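Local coordinates for transcriptional regulator, ROK family (Vibrio cholerae O1 biovar eltor, PDB 1Z05), which probably binds DNA as a zinc-containing transcriptional regulator of carbohydrate metabolism, being a homologue of the E. coli repressor Mlc, at residues G364-Q369 against F401-T406. Residues are numbered along the deposited sequence; the frame is centred on the assembly and turned at random. Where two conformers were deposited one is given.
Sequences GGVINQ and FYKQAT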
# COMPACT_ATOMS: atom_id res chain seq x y z
N GLY A 364 1.35 17.95 -9.86
CA GLY A 364 2.09 17.97 -11.11
C GLY A 364 1.19 18.17 -12.31
O GLY A 364 0.09 17.61 -12.38
N GLY A 365 1.67 18.96 -13.27
CA GLY A 365 0.93 19.20 -14.51
C GLY A 365 1.04 20.65 -14.93
O GLY A 365 1.49 21.49 -14.15
N VAL A 366 0.63 20.94 -16.17
CA VAL A 366 0.71 22.29 -16.72
C VAL A 366 -0.11 23.29 -15.89
O VAL A 366 0.20 24.48 -15.83
CB VAL A 366 0.32 22.36 -18.24
CG1 VAL A 366 1.24 21.47 -19.07
CG2 VAL A 366 -1.13 21.96 -18.46
N ILE A 367 -1.14 22.77 -15.21
CA ILE A 367 -1.99 23.56 -14.32
C ILE A 367 -1.23 24.29 -13.20
O ILE A 367 -1.76 25.23 -12.58
CB ILE A 367 -3.12 22.67 -13.71
CG1 ILE A 367 -4.38 23.49 -13.46
CG2 ILE A 367 -2.62 21.91 -12.46
CD1 ILE A 367 -5.12 23.86 -14.73
N ASN A 368 0.01 23.88 -12.95
CA ASN A 368 0.87 24.59 -11.99
C ASN A 368 1.23 26.02 -12.43
O ASN A 368 1.73 26.81 -11.62
CB ASN A 368 2.12 23.77 -11.66
CG ASN A 368 1.85 22.70 -10.63
OD1 ASN A 368 1.16 22.93 -9.64
ND2 ASN A 368 2.42 21.51 -10.85
N GLN A 369 0.97 26.34 -13.69
CA GLN A 369 1.17 27.70 -14.21
C GLN A 369 0.12 28.67 -13.66
O GLN A 369 0.26 29.89 -13.78
CB GLN A 369 1.19 27.69 -15.74
CG GLN A 369 2.43 27.01 -16.32
CD GLN A 369 2.31 26.66 -17.79
OE1 GLN A 369 1.39 27.09 -18.48
NE2 GLN A 369 3.26 25.86 -18.29
N PHE A 401 9.50 17.76 -11.15
CA PHE A 401 9.54 17.34 -12.55
C PHE A 401 8.20 17.47 -13.24
O PHE A 401 7.15 17.37 -12.61
CB PHE A 401 10.06 15.89 -12.67
CG PHE A 401 11.39 15.67 -11.99
CD1 PHE A 401 12.55 16.28 -12.47
CD2 PHE A 401 11.48 14.87 -10.85
CE1 PHE A 401 13.78 16.09 -11.84
CE2 PHE A 401 12.71 14.67 -10.21
CZ PHE A 401 13.85 15.28 -10.71
N TYR A 402 8.24 17.73 -14.54
CA TYR A 402 7.07 17.58 -15.40
C TYR A 402 7.46 17.34 -16.85
O TYR A 402 6.99 16.38 -17.46
CB TYR A 402 6.07 18.75 -15.32
CG TYR A 402 4.87 18.51 -16.23
CD1 TYR A 402 3.94 17.51 -15.93
CD2 TYR A 402 4.70 19.25 -17.40
CE1 TYR A 402 2.87 17.25 -16.78
CE2 TYR A 402 3.62 19.00 -18.25
CZ TYR A 402 2.70 18.00 -17.93
OH TYR A 402 1.62 17.75 -18.75
N LYS A 403 8.31 18.21 -17.38
CA LYS A 403 8.78 18.07 -18.77
C LYS A 403 10.02 17.19 -18.87
O LYS A 403 10.49 16.90 -19.98
CB LYS A 403 8.99 19.44 -19.43
CG LYS A 403 7.70 20.09 -19.91
CD LYS A 403 7.88 21.59 -20.13
CE LYS A 403 6.60 22.25 -20.65
NZ LYS A 403 5.43 22.04 -19.74
N GLN A 404 10.55 16.77 -17.73
CA GLN A 404 11.65 15.81 -17.69
C GLN A 404 11.02 14.42 -17.76
O GLN A 404 10.79 13.76 -16.74
CB GLN A 404 12.52 15.97 -16.44
CG GLN A 404 13.14 17.37 -16.27
CD GLN A 404 12.22 18.33 -15.55
OE1 GLN A 404 11.01 18.09 -15.45
NE2 GLN A 404 12.77 19.42 -15.04
N ALA A 405 10.73 14.01 -18.98
CA ALA A 405 9.93 12.82 -19.23
C ALA A 405 10.62 11.52 -18.86
O ALA A 405 9.96 10.50 -18.64
CB ALA A 405 9.49 12.80 -20.69
N THR A 406 11.95 11.53 -18.78
CA THR A 406 12.70 10.30 -18.50
C THR A 406 13.25 10.17 -17.07
O THR A 406 13.83 9.14 -16.72
CB THR A 406 13.81 10.01 -19.54
OG1 THR A 406 14.81 11.04 -19.50
CG2 THR A 406 13.23 9.91 -20.96
O HOH W 1 -0.63 18.54 -17.43
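Tyr402 lays one face of its ring against the backbone at Gly365 and Val366, and this ring carries most of the contact. The chief interaction is CH-pi: Gly365 CA sits 4.0 Å from the ring centroid, 28° off the normal, with Tyr402 CE1 as its nearest atom at 3.6 Å. Over the same face, Gly365 C lies above the ring centre, while Val366 N is shifted toward the rim. What sends the ring across is its first torsion, with CG anti to the backbone N (chi1 -180°).

The apolar part is small. Val366 CG1, anti to its own carbonyl carbon, meets the rim of the ring at Tyr402 CE2 (3.5 Å), displaced to the same side as Gly365. Next to it, Lys403 runs out extended and turns at its last torsion, which brings NZ to the ring edge, in plane, 4.3 Å from Val366 CG1. Val366 also packs on Ile320 and Glu321 of helix 320-328.

The polar link runs through one water, which accepts from Val366 N at 3.0 Å and is hydrogen-bonded to Tyr402 OH at 2.7 Å. At the base of the tyrosine, within its own loop, Tyr402 N donates to Gln404 OE1 (2.9 Å, N-H...O angle 160°), and Gln404 centres an inverse gamma turn.

In the ROK fold, of the actin-like ATPase (ASKHA) superfamily, the contact joins the loops that follow two parallel neighbours of one sheet, strands 360-364 and 395-398, away from the zinc site. Gly365 presents its CA and carbonyl carbon to the ring; separately, its backbone conformation would jam a CB against the carbonyl O of Gly364. Contact across the two loops combines ring against backbone with one valine methyl, and the water bridge ties the hydroxyl end of Tyr402 to the backbone of Val366, in the 3-10 segment 366-369.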